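PDB 7P18: 3-oxosteroid 1-dehydrogenase from Sterolibacterium denitrificans, which probably catalyses the FAD-dependent 1,2-dehydrogenation of 3-oxosteroids, yielding 3-oxo-Delta(1)-steroids, with electrons passed to an acceptor. Local coordinates for residues 275-280 against 286-291; 332-337 against 490-495; 355-360 against 364-369; 369-374 against 379-384. One frame throughout, in Å; residues are numbered along the deposited sequence.

Interaction 1: residues 275-280 against 286-291; sequences RNQQMR and KPTNAA
K286 touches helix 277-283 only loosely, its NZ 4.3 Å from R280 O; the ammonium group bonds instead to the carbonyls of E281 and L284 at the helix end. Past the cis-proline, T288 makes the first firm polar contact. Its OG1 meets R280 NE at 2.8 Å, near the plane of the guanidinium, and takes a second, weak bond from R280 NH2, while its methyl CG2 packs 3.8 Å from R280 CB. A bend at chi3 (69°) turns the end of R280 across this hydroxyl, and R280 NH1 forms a salt bridge with D495. T288 O turns to a different partner, Q277 NE2, at 3.0 Å; NE2 stands above the carbonyl plane, while T288 O lies in the plane of the glutamine amide. The same NE2 also bonds to the carboxylate of E281. N289 lays its O over one face of the R280 guanidinium, 3.6 Å from CZ, and its OD1 accepts from A291 N in an Asx turn. A290 N then donates to Q277 OE1 (3.0 Å, N-H...O angle 168°), within the carbonyl plane. One glutamine amide thus pairs with both a C=O and an N-H of the passing chain, much as a neighbouring strand would. A291 O is linked to R275 NH1 by a water, and R275 NH2 bonds to T295 O. The whole is a helix with N276 as N-cap followed by a returning polar loop; it lies near the FAD site, the R275 side chain being about 8 Å from the cofactor and about 5 Å from that of FAD-binding N299.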
loop_
_atom_site.group_PDB
_atom_site.type_symbol
_atom_site.label_atom_id
_atom_site.label_comp_id
_atom_site.label_asym_id
_atom_site.label_seq_id
_atom_site.Cartn_x
_atom_site.Cartn_y
_atom_site.Cartn_z
ATOM N N ARG A 275 -3.120 3.939 13.114
ATOM C CA ARG A 275 -4.321 3.654 13.948
ATOM C C ARG A 275 -4.207 4.234 15.367
ATOM O O ARG A 275 -5.150 4.027 16.156
ATOM C CB ARG A 275 -4.595 2.161 13.956
ATOM C CG ARG A 275 -5.124 1.631 12.635
ATOM C CD ARG A 275 -6.566 2.014 12.350
ATOM N NE ARG A 275 -7.009 1.785 10.959
ATOM C CZ ARG A 275 -8.123 2.293 10.426
ATOM N NH1 ARG A 275 -8.924 3.045 11.170
ATOM N NH2 ARG A 275 -8.424 2.085 9.151
ATOM N N ASN A 276 -3.176 5.027 15.662
ATOM C CA ASN A 276 -2.984 5.647 17.002
ATOM C C ASN A 276 -3.218 7.142 16.864
ATOM O O ASN A 276 -2.335 7.884 16.377
ATOM C CB ASN A 276 -1.621 5.254 17.596
ATOM C CG ASN A 276 -1.383 5.829 18.980
ATOM O OD1 ASN A 276 -1.866 6.910 19.283
ATOM N ND2 ASN A 276 -0.554 5.176 19.779
ATOM N N GLN A 277 -4.425 7.608 17.247
ATOM C CA GLN A 277 -4.816 9.022 17.030
ATOM C C GLN A 277 -3.875 9.938 17.819
ATOM O O GLN A 277 -3.554 11.041 17.343
ATOM C CB GLN A 277 -6.298 9.230 17.404
ATOM C CG GLN A 277 -6.750 10.654 17.212
ATOM C CD GLN A 277 -6.909 10.970 15.758
ATOM O OE1 GLN A 277 -7.220 10.087 14.969
ATOM N NE2 GLN A 277 -6.775 12.233 15.436
ATOM N N GLN A 278 -3.436 9.546 19.015
ATOM C CA GLN A 278 -2.520 10.418 19.812
ATOM C C GLN A 278 -1.199 10.620 19.036
ATOM O O GLN A 278 -0.691 11.747 18.934
ATOM C CB GLN A 278 -2.282 9.769 21.179
ATOM C CG GLN A 278 -1.228 10.476 22.021
ATOM C CD GLN A 278 0.209 10.054 21.730
ATOM O OE1 GLN A 278 0.562 8.866 21.709
ATOM N NE2 GLN A 278 1.076 11.042 21.556
ATOM N N MET A 279 -0.654 9.541 18.482
ATOM C CA MET A 279 0.624 9.619 17.723
ATOM C C MET A 279 0.412 10.406 16.420
ATOM O O MET A 279 1.265 11.250 16.097
ATOM C CB MET A 279 1.164 8.210 17.485
ATOM C CG MET A 279 1.730 7.589 18.749
ATOM S SD MET A 279 2.556 6.004 18.488
ATOM C CE MET A 279 4.088 6.573 17.780
ATOM N N ARG A 280 -0.744 10.242 15.745
ATOM C CA ARG A 280 -1.086 11.064 14.561
ATOM C C ARG A 280 -1.051 12.515 14.973
ATOM O O ARG A 280 -0.426 13.349 14.289
ATOM C CB ARG A 280 -2.448 10.699 13.961
ATOM C CG ARG A 280 -2.582 9.280 13.450
ATOM C CD ARG A 280 -3.965 9.090 12.786
ATOM N NE ARG A 280 -4.081 9.823 11.540
ATOM C CZ ARG A 280 -4.053 9.254 10.327
ATOM N NH1 ARG A 280 -3.929 7.950 10.198
ATOM N NH2 ARG A 280 -4.138 10.004 9.246
ATOM N N LYS A 286 -2.148 18.331 10.782
ATOM C CA LYS A 286 -3.587 18.447 11.113
ATOM C C LYS A 286 -4.292 19.086 9.926
ATOM O O LYS A 286 -3.722 19.934 9.250
ATOM C CB LYS A 286 -3.775 19.265 12.403
ATOM C CG LYS A 286 -3.854 18.418 13.656
ATOM C CD LYS A 286 -2.608 17.621 13.980
ATOM C CE LYS A 286 -1.386 18.481 14.210
ATOM N NZ LYS A 286 -0.228 17.634 14.575
ATOM N N PRO A 287 -5.586 18.783 9.677
ATOM C CA PRO A 287 -6.336 17.821 10.477
ATOM C C PRO A 287 -5.936 16.383 10.159
ATOM O O PRO A 287 -5.569 16.108 9.044
ATOM C CB PRO A 287 -7.790 18.004 10.024
ATOM C CG PRO A 287 -7.670 18.615 8.651
ATOM C CD PRO A 287 -6.413 19.431 8.650
ATOM N N THR A 288 -6.082 15.501 11.134
ATOM C CA THR A 288 -5.661 14.088 11.039
ATOM C C THR A 288 -6.706 13.247 11.726
ATOM O O THR A 288 -7.199 13.657 12.774
ATOM C CB THR A 288 -4.245 13.885 11.578
ATOM O OG1 THR A 288 -3.724 12.614 11.160
ATOM C CG2 THR A 288 -4.161 13.974 13.086
ATOM N N ASN A 289 -7.047 12.118 11.137
ATOM C CA ASN A 289 -8.037 11.198 11.704
ATOM C C ASN A 289 -7.720 9.781 11.285
ATOM O O ASN A 289 -7.673 9.517 10.062
ATOM C CB ASN A 289 -9.443 11.645 11.302
ATOM C CG ASN A 289 -10.484 11.033 12.197
ATOM O OD1 ASN A 289 -10.401 9.879 12.538
ATOM N ND2 ASN A 289 -11.473 11.827 12.586
ATOM N N ALA A 290 -7.514 8.905 12.273
ATOM C CA ALA A 290 -7.268 7.479 12.044
ATOM C C ALA A 290 -8.422 6.871 11.226
ATOM O O ALA A 290 -8.157 5.938 10.470
ATOM C CB ALA A 290 -7.065 6.762 13.350
ATOM N N ALA A 291 -9.664 7.369 11.368
ATOM C CA ALA A 291 -10.838 6.805 10.665
ATOM C C ALA A 291 -10.632 6.895 9.147
ATOM O O ALA A 291 -11.274 6.148 8.435
ATOM C CB ALA A 291 -12.104 7.571 11.057
HETATM O O HOH W 1 -10.965 3.573 9.194
#

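Interaction 2: residues 332-337 against 490-495; sequences AAQTGL and RVDAGD
Q334, beside strand 335-336, meets D492 of strand 486-502; both strands pair with strand 320-326 in the antiparallel sheet. The backbones do not pair with each other, and side chains make the contact. Its tight part is a single polar bond: Q334 NE2 donates to D492 OD2 at 3.0 Å with an N-H...O angle of 166°. The carboxylate oxygen lies in the plane of the glutamine amide and is approached on its anti side, slightly out of the carboxylate plane, the two flat groups being turned 35° apart. An extended chain beyond CG carries the amide across D492 at about a right angle. NE2 also bonds to S325 OG, so S325 on the intervening strand and D492 both hold this nitrogen. A leucine in place of the glutamine would probably leave D492 OD2 and S325 OG each without this N-H partner. The other end of the contact is looser and purely apolar. L337 and V491 approach with one methyl each, while further neighbours complete their surroundings: I326 beside L337, and P324, L385 and F366 around V491. In V491, CG1 stands anti to the backbone N, which leaves CG2 as the branch that reaches L337 CD1, at 4.2 Å.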
loop_
_atom_site.group_PDB
_atom_site.type_symbol
_atom_site.label_atom_id
_atom_site.label_comp_id
_atom_site.label_asym_id
_atom_site.label_seq_id
_atom_site.Cartn_x
_atom_site.Cartn_y
_atom_site.Cartn_z
ATOM N N ALA A 332 -14.812 -0.956 8.622
ATOM C CA ALA A 332 -13.871 -0.429 9.628
ATOM C C ALA A 332 -12.796 0.446 8.951
ATOM O O ALA A 332 -12.312 1.384 9.603
ATOM C CB ALA A 332 -13.270 -1.584 10.395
ATOM N N ALA A 333 -12.434 0.156 7.699
ATOM C CA ALA A 333 -11.424 0.917 6.930
ATOM C C ALA A 333 -12.103 1.706 5.808
ATOM O O ALA A 333 -13.114 1.229 5.309
ATOM C CB ALA A 333 -10.401 -0.045 6.372
ATOM N N GLN A 334 -11.577 2.875 5.459
ATOM C CA GLN A 334 -12.015 3.626 4.262
ATOM C C GLN A 334 -11.357 3.003 3.015
ATOM O O GLN A 334 -10.302 2.361 3.117
ATOM C CB GLN A 334 -11.791 5.113 4.470
ATOM C CG GLN A 334 -12.632 5.605 5.648
ATOM C CD GLN A 334 -12.996 7.059 5.600
ATOM O OE1 GLN A 334 -13.785 7.523 6.425
ATOM N NE2 GLN A 334 -12.360 7.807 4.713
ATOM N N THR A 335 -12.011 3.149 1.858
ATOM C CA THR A 335 -11.522 2.590 0.576
ATOM C C THR A 335 -10.618 3.616 -0.098
ATOM O O THR A 335 -11.048 4.787 -0.337
ATOM C CB THR A 335 -12.683 2.218 -0.348
ATOM O OG1 THR A 335 -13.447 1.232 0.336
ATOM C CG2 THR A 335 -12.203 1.602 -1.646
ATOM N N GLY A 336 -9.393 3.201 -0.450
ATOM C CA GLY A 336 -8.503 4.113 -1.188
ATOM C C GLY A 336 -8.873 4.191 -2.664
ATOM O O GLY A 336 -9.314 3.169 -3.233
ATOM N N LEU A 337 -8.729 5.361 -3.255
ATOM C CA LEU A 337 -8.912 5.585 -4.709
ATOM C C LEU A 337 -7.517 5.546 -5.354
ATOM O O LEU A 337 -6.872 6.584 -5.411
ATOM C CB LEU A 337 -9.613 6.921 -4.911
ATOM C CG LEU A 337 -11.032 7.030 -4.332
ATOM C CD1 LEU A 337 -11.668 8.329 -4.760
ATOM C CD2 LEU A 337 -11.930 5.868 -4.711
ATOM N N ARG A 490 -16.910 12.254 -1.257
ATOM C CA ARG A 490 -16.059 12.929 -0.260
ATOM C C ARG A 490 -14.714 12.202 -0.205
ATOM O O ARG A 490 -14.676 11.045 0.232
ATOM C CB ARG A 490 -16.747 12.919 1.107
ATOM C CG ARG A 490 -15.901 13.560 2.205
ATOM C CD ARG A 490 -16.479 13.330 3.605
ATOM N NE ARG A 490 -17.053 12.006 3.753
ATOM C CZ ARG A 490 -18.267 11.729 4.241
ATOM N NH1 ARG A 490 -18.979 12.665 4.852
ATOM N NH2 ARG A 490 -18.715 10.484 4.171
ATOM N N VAL A 491 -13.667 12.895 -0.598
ATOM C CA VAL A 491 -12.287 12.350 -0.597
ATOM C C VAL A 491 -11.570 12.822 0.685
ATOM O O VAL A 491 -11.187 14.009 0.810
ATOM C CB VAL A 491 -11.571 12.747 -1.896
ATOM C CG1 VAL A 491 -10.179 12.252 -1.850
ATOM C CG2 VAL A 491 -12.255 12.134 -3.117
ATOM N N ASP A 492 -11.366 11.890 1.589
ATOM C CA ASP A 492 -10.634 12.162 2.848
ATOM C C ASP A 492 -9.125 12.059 2.604
ATOM O O ASP A 492 -8.701 11.324 1.664
ATOM C CB ASP A 492 -11.092 11.185 3.928
ATOM C CG ASP A 492 -12.436 11.566 4.537
ATOM O OD1 ASP A 492 -12.593 12.741 4.835
ATOM O OD2 ASP A 492 -13.296 10.656 4.677
ATOM N N ALA A 493 -8.324 12.742 3.410
ATOM C CA ALA A 493 -6.839 12.570 3.363
ATOM C C ALA A 493 -6.503 11.276 4.078
ATOM O O ALA A 493 -6.113 11.347 5.271
ATOM C CB ALA A 493 -6.151 13.763 4.006
ATOM N N GLY A 494 -6.749 10.144 3.418
ATOM C CA GLY A 494 -6.480 8.798 3.923
ATOM C C GLY A 494 -5.002 8.419 3.833
ATOM O O GLY A 494 -4.177 9.257 3.468
ATOM N N ASP A 495 -4.712 7.186 4.197
ATOM C CA ASP A 495 -3.355 6.621 4.210
ATOM C C ASP A 495 -3.458 5.107 4.082
ATOM O O ASP A 495 -4.505 4.522 4.362
ATOM C CB ASP A 495 -2.604 7.030 5.489
ATOM C CG ASP A 495 -3.199 6.391 6.727
ATOM O OD1 ASP A 495 -3.057 5.158 6.882
ATOM O OD2 ASP A 495 -3.932 7.131 7.436
#

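Interaction 3: residues 355-360 against 364-369; sequences RFINEA and LEFGAA
I357 fills the angle between A369 and F366 on helix 363-377. Its CD1 reaches the A369 methyl CB at 3.5 Å, and its CG2 comes to 3.8 Å from F366 CE2. The latter is an off-centre CH-pi contact, with CG2 4.2 Å from the ring centroid. With CG1 anti to the backbone N (chi1 -173°), the two branches part: CD1 goes to the alanine and CG2 to the phenylalanine. An alanine here would probably open a gap beside A369 CB and remove the CH-pi contact to the F366 ring. F356 adds its CD1, 3.7 Å from A369 O, and also packs on M370, next in the helix, and on N373 a turn further. E359 O comes to the same ring atom as the isoleucine, 4.1 Å from F366 CE2.

Further out, charges fix the loop. R355 grips E359 side-on, NE to OE2 and NH2 to OE1, each at 2.9 Å and each on a syn lone pair. D453 forms a second salt bridge with R355, and V348 N donates to E359 OE2. N358 OD1 accepts from A360 N, forming an Asx turn in the loop that leads into helix 363-377 and folds back along its first turns.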
loop_
_atom_site.group_PDB
_atom_site.type_symbol
_atom_site.label_atom_id
_atom_site.label_comp_id
_atom_site.label_asym_id
_atom_site.label_seq_id
_atom_site.Cartn_x
_atom_site.Cartn_y
_atom_site.Cartn_z
ATOM N N ARG A 355 -10.205 23.420 -8.770
ATOM C CA ARG A 355 -9.213 22.316 -8.846
ATOM C C ARG A 355 -7.892 22.769 -8.231
ATOM O O ARG A 355 -7.570 23.973 -8.324
ATOM C CB ARG A 355 -9.027 21.842 -10.294
ATOM C CG ARG A 355 -10.253 21.146 -10.860
ATOM C CD ARG A 355 -10.053 20.803 -12.333
ATOM N NE ARG A 355 -8.963 19.855 -12.535
ATOM C CZ ARG A 355 -7.929 20.012 -13.363
ATOM N NH1 ARG A 355 -7.807 21.096 -14.110
ATOM N NH2 ARG A 355 -6.995 19.070 -13.433
ATOM N N PHE A 356 -7.103 21.843 -7.662
ATOM C CA PHE A 356 -5.799 22.197 -7.023
ATOM C C PHE A 356 -4.728 21.142 -7.299
ATOM O O PHE A 356 -3.529 21.387 -6.917
ATOM C CB PHE A 356 -5.948 22.402 -5.518
ATOM C CG PHE A 356 -6.519 21.248 -4.750
ATOM C CD1 PHE A 356 -5.703 20.272 -4.242
ATOM C CD2 PHE A 356 -7.888 21.125 -4.560
ATOM C CE1 PHE A 356 -6.237 19.196 -3.560
ATOM C CE2 PHE A 356 -8.429 20.040 -3.900
ATOM C CZ PHE A 356 -7.594 19.065 -3.397
ATOM N N ILE A 357 -5.122 20.023 -7.920
ATOM C CA ILE A 357 -4.236 18.853 -8.141
ATOM C C ILE A 357 -4.626 18.151 -9.438
ATOM O O ILE A 357 -5.826 17.936 -9.678
ATOM C CB ILE A 357 -4.268 17.897 -6.935
ATOM C CG1 ILE A 357 -3.251 16.759 -7.050
ATOM C CG2 ILE A 357 -5.671 17.341 -6.631
ATOM C CD1 ILE A 357 -1.801 17.185 -7.086
ATOM N N ASN A 358 -3.604 17.697 -10.175
ATOM C CA ASN A 358 -3.750 16.644 -11.205
ATOM C C ASN A 358 -4.531 15.485 -10.599
ATOM O O ASN A 358 -4.002 14.815 -9.689
ATOM C CB ASN A 358 -2.398 16.230 -11.795
ATOM C CG ASN A 358 -2.497 15.094 -12.801
ATOM O OD1 ASN A 358 -3.582 14.651 -13.158
ATOM N ND2 ASN A 358 -1.348 14.628 -13.275
ATOM N N GLU A 359 -5.744 15.191 -11.084
ATOM C CA GLU A 359 -6.554 14.098 -10.493
ATOM C C GLU A 359 -5.852 12.747 -10.662
ATOM O O GLU A 359 -6.089 11.874 -9.849
ATOM C CB GLU A 359 -7.945 13.975 -11.108
ATOM C CG GLU A 359 -8.882 15.116 -10.735
ATOM C CD GLU A 359 -8.702 16.435 -11.444
ATOM O OE1 GLU A 359 -7.909 16.498 -12.437
ATOM O OE2 GLU A 359 -9.320 17.406 -10.986
ATOM N N ALA A 360 -5.038 12.581 -11.710
ATOM C CA ALA A 360 -4.232 11.378 -11.955
ATOM C C ALA A 360 -2.921 11.390 -11.148
ATOM O O ALA A 360 -2.150 10.470 -11.335
ATOM C CB ALA A 360 -3.931 11.255 -13.438
ATOM N N LEU A 364 0.399 9.473 -3.175
ATOM C CA LEU A 364 1.204 10.176 -2.139
ATOM C C LEU A 364 1.162 11.681 -2.353
ATOM O O LEU A 364 0.837 12.445 -1.404
ATOM C CB LEU A 364 2.648 9.664 -2.163
ATOM C CG LEU A 364 3.586 10.326 -1.168
ATOM C CD1 LEU A 364 3.255 9.956 0.257
ATOM C CD2 LEU A 364 5.038 9.946 -1.451
ATOM N N GLU A 365 1.441 12.128 -3.572
ATOM C CA GLU A 365 1.484 13.565 -3.912
ATOM C C GLU A 365 0.074 14.148 -3.853
ATOM O O GLU A 365 -0.034 15.336 -3.515
ATOM C CB GLU A 365 2.146 13.763 -5.272
ATOM C CG GLU A 365 3.677 13.714 -5.163
ATOM C CD GLU A 365 4.278 12.341 -5.055
ATOM O OE1 GLU A 365 3.593 11.395 -5.480
ATOM O OE2 GLU A 365 5.435 12.228 -4.527
ATOM N N PHE A 366 -0.950 13.349 -4.182
ATOM C CA PHE A 366 -2.365 13.798 -4.098
ATOM C C PHE A 366 -2.691 14.187 -2.641
ATOM O O PHE A 366 -3.182 15.294 -2.413
ATOM C CB PHE A 366 -3.262 12.714 -4.677
ATOM C CG PHE A 366 -4.705 13.136 -4.818
ATOM C CD1 PHE A 366 -5.500 13.223 -3.692
ATOM C CD2 PHE A 366 -5.275 13.341 -6.075
ATOM C CE1 PHE A 366 -6.818 13.611 -3.792
ATOM C CE2 PHE A 366 -6.610 13.687 -6.182
ATOM C CZ PHE A 366 -7.386 13.807 -5.034
ATOM N N GLY A 367 -2.448 13.296 -1.671
ATOM C CA GLY A 367 -2.602 13.582 -0.227
ATOM C C GLY A 367 -1.835 14.827 0.182
ATOM O O GLY A 367 -2.435 15.743 0.826
ATOM N N ALA A 368 -0.569 14.937 -0.206
ATOM C CA ALA A 368 0.262 16.103 0.147
ATOM C C ALA A 368 -0.370 17.377 -0.407
ATOM O O ALA A 368 -0.354 18.393 0.301
ATOM C CB ALA A 368 1.669 15.937 -0.359
ATOM N N ALA A 369 -0.942 17.330 -1.611
ATOM C CA ALA A 369 -1.538 18.502 -2.268
ATOM C C ALA A 369 -2.827 18.888 -1.534
ATOM O O ALA A 369 -3.136 20.085 -1.556
ATOM C CB ALA A 369 -1.809 18.230 -3.734
#

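Interaction 4: residues 369-374 against 379-384; sequences AMYENH and SAVPAW
The H374 ring carries V381 over one face, CB 4.1 Å from the ring centroid and close to the ring normal, while A380 N meets its edge. That amide donates to ND1 at 3.1 Å, with an N-H...N angle of 163°, and lies almost in the ring plane. Valine and imidazole cross at about a right angle, CG2 reaching back to 3.8 Å from H374 CB. The same CG2 lies over one face of the Y371 ring, 4.2 Å from CD1 and toward its rim, so V381 wedges between two aromatic side chains of successive turns. Y371 is held at its other end by a hydrogen bond between OH and P287 O, and its ring meets that of W322. With CG anti to the backbone N (chi1 -172°), H374 reaches from the helix to the turn that follows it.

One residue before Y371, M370 bends at chi3 to bring CE within 3.4 Å of A380 O and, more loosely, 4.3 Å from the A383 methyl. A380 points its own methyl at the helix, 3.4 Å from N373 OD1; that oxygen has its hydrogen bonds elsewhere, with S377 OG and N350 ND2. The chain rounds the end of helix 363-377 and passes through a cis peptide at P382 into strand 383-387. Because ND1 accepts a backbone N-H, it probably bears no proton here, which is consistent with a neutral imidazole protonated at NE2.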
loop_
_atom_site.group_PDB
_atom_site.type_symbol
_atom_site.label_atom_id
_atom_site.label_comp_id
_atom_site.label_asym_id
_atom_site.label_seq_id
_atom_site.Cartn_x
_atom_site.Cartn_y
_atom_site.Cartn_z
ATOM N N ALA A 369 -0.942 17.330 -1.611
ATOM C CA ALA A 369 -1.538 18.502 -2.268
ATOM C C ALA A 369 -2.827 18.888 -1.534
ATOM O O ALA A 369 -3.136 20.085 -1.556
ATOM C CB ALA A 369 -1.809 18.230 -3.734
ATOM N N MET A 370 -3.568 17.931 -0.982
ATOM C CA MET A 370 -4.805 18.247 -0.182
ATOM C C MET A 370 -4.385 19.125 1.015
ATOM O O MET A 370 -4.983 20.195 1.234
ATOM C CB MET A 370 -5.506 16.984 0.306
ATOM C CG MET A 370 -6.151 16.163 -0.806
ATOM S SD MET A 370 -6.813 14.643 -0.257
ATOM C CE MET A 370 -8.152 15.157 0.826
ATOM N N TYR A 371 -3.324 18.738 1.713
ATOM C CA TYR A 371 -2.809 19.517 2.880
ATOM C C TYR A 371 -2.288 20.859 2.396
ATOM O O TYR A 371 -2.526 21.897 3.053
ATOM C CB TYR A 371 -1.796 18.715 3.692
ATOM C CG TYR A 371 -2.405 17.707 4.627
ATOM C CD1 TYR A 371 -3.056 18.102 5.795
ATOM C CD2 TYR A 371 -2.400 16.356 4.333
ATOM C CE1 TYR A 371 -3.624 17.174 6.654
ATOM C CE2 TYR A 371 -2.945 15.416 5.182
ATOM C CZ TYR A 371 -3.600 15.831 6.334
ATOM O OH TYR A 371 -4.117 14.892 7.151
ATOM N N GLU A 372 -1.589 20.890 1.273
ATOM C CA GLU A 372 -1.005 22.147 0.758
ATOM C C GLU A 372 -2.138 23.114 0.414
ATOM O O GLU A 372 -2.054 24.315 0.813
ATOM C CB GLU A 372 -0.099 21.889 -0.445
ATOM C CG GLU A 372 0.751 23.074 -0.826
ATOM C CD GLU A 372 0.077 24.186 -1.608
ATOM O OE1 GLU A 372 -1.009 23.924 -2.218
ATOM O OE2 GLU A 372 0.636 25.329 -1.603
ATOM N N ASN A 373 -3.180 22.660 -0.287
ATOM C CA ASN A 373 -4.307 23.572 -0.633
ATOM C C ASN A 373 -5.129 23.922 0.626
ATOM O O ASN A 373 -5.600 25.056 0.705
ATOM C CB ASN A 373 -5.203 23.007 -1.717
ATOM C CG ASN A 373 -6.190 24.055 -2.172
ATOM O OD1 ASN A 373 -7.332 24.041 -1.749
ATOM N ND2 ASN A 373 -5.722 24.986 -2.980
ATOM N N HIS A 374 -5.279 23.015 1.577
ATOM C CA HIS A 374 -6.093 23.230 2.805
ATOM C C HIS A 374 -5.499 24.402 3.597
ATOM O O HIS A 374 -6.269 25.182 4.138
ATOM C CB HIS A 374 -6.205 21.946 3.605
ATOM C CG HIS A 374 -7.149 22.023 4.741
ATOM N ND1 HIS A 374 -8.509 22.116 4.543
ATOM C CD2 HIS A 374 -6.951 22.028 6.073
ATOM C CE1 HIS A 374 -9.112 22.182 5.704
ATOM N NE2 HIS A 374 -8.200 22.097 6.663
ATOM N N SER A 379 -10.364 24.534 2.957
ATOM C CA SER A 379 -11.453 23.618 2.567
ATOM C C SER A 379 -10.974 22.590 1.533
ATOM O O SER A 379 -11.696 22.393 0.564
ATOM C CB SER A 379 -12.637 24.420 2.023
ATOM O OG SER A 379 -12.202 25.207 0.914
ATOM N N ALA A 380 -9.855 21.904 1.759
ATOM C CA ALA A 380 -9.369 20.822 0.863
ATOM C C ALA A 380 -9.122 19.518 1.614
ATOM O O ALA A 380 -8.791 18.544 0.959
ATOM C CB ALA A 380 -8.159 21.311 0.133
ATOM N N VAL A 381 -9.259 19.483 2.940
ATOM C CA VAL A 381 -9.265 18.195 3.689
ATOM C C VAL A 381 -10.562 18.148 4.468
ATOM O O VAL A 381 -10.664 18.930 5.418
ATOM C CB VAL A 381 -8.049 18.101 4.633
ATOM C CG1 VAL A 381 -8.079 16.816 5.441
ATOM C CG2 VAL A 381 -6.742 18.232 3.859
ATOM N N PRO A 382 -11.577 17.333 4.089
ATOM C CA PRO A 382 -11.597 16.581 2.832
ATOM C C PRO A 382 -11.827 17.464 1.610
ATOM O O PRO A 382 -12.050 18.651 1.733
ATOM C CB PRO A 382 -12.778 15.625 2.986
ATOM C CG PRO A 382 -13.716 16.366 3.904
ATOM C CD PRO A 382 -12.800 17.102 4.866
ATOM N N ALA A 383 -11.712 16.849 0.422
ATOM C CA ALA A 383 -11.989 17.471 -0.885
ATOM C C ALA A 383 -13.110 16.671 -1.542
ATOM O O ALA A 383 -13.643 15.774 -0.895
ATOM C CB ALA A 383 -10.724 17.510 -1.729
ATOM N N TRP A 384 -13.525 17.083 -2.738
ATOM C CA TRP A 384 -14.757 16.589 -3.395
ATOM C C TRP A 384 -14.408 16.091 -4.786
ATOM O O TRP A 384 -13.803 16.860 -5.567
ATOM C CB TRP A 384 -15.846 17.664 -3.415
ATOM C CG TRP A 384 -16.319 17.944 -2.028
ATOM C CD1 TRP A 384 -15.857 18.935 -1.214
ATOM C CD2 TRP A 384 -17.217 17.149 -1.243
ATOM N NE1 TRP A 384 -16.445 18.834 0.015
ATOM C CE2 TRP A 384 -17.290 17.761 0.025
ATOM C CE3 TRP A 384 -18.008 16.027 -1.493
ATOM C CZ2 TRP A 384 -18.095 17.259 1.036
ATOM C CZ3 TRP A 384 -18.788 15.513 -0.487
ATOM C CH2 TRP A 384 -18.826 16.123 0.765
#

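From the N terminus, interaction 1 comes first and closes a short loop of five residues, bringing the chain after helix 277-283 back over it. Interaction 2 then opens at 332-337 and closes only at 490-495, across 152 residues; interactions 3 and 4 both fall within that span, one after the other, and nothing crosses. These two share A369 and use consecutive parts of helix 363-377, first with the loop that enters it and then with the chain that leaves it. Strand 486-502 draws the set together: D495 pairs with R280 of interaction 1, V491 bonds to A383 of interaction 4 and packs on F366 of interaction 3. P287 also joins interaction 1 to Y371 of helix 363-377.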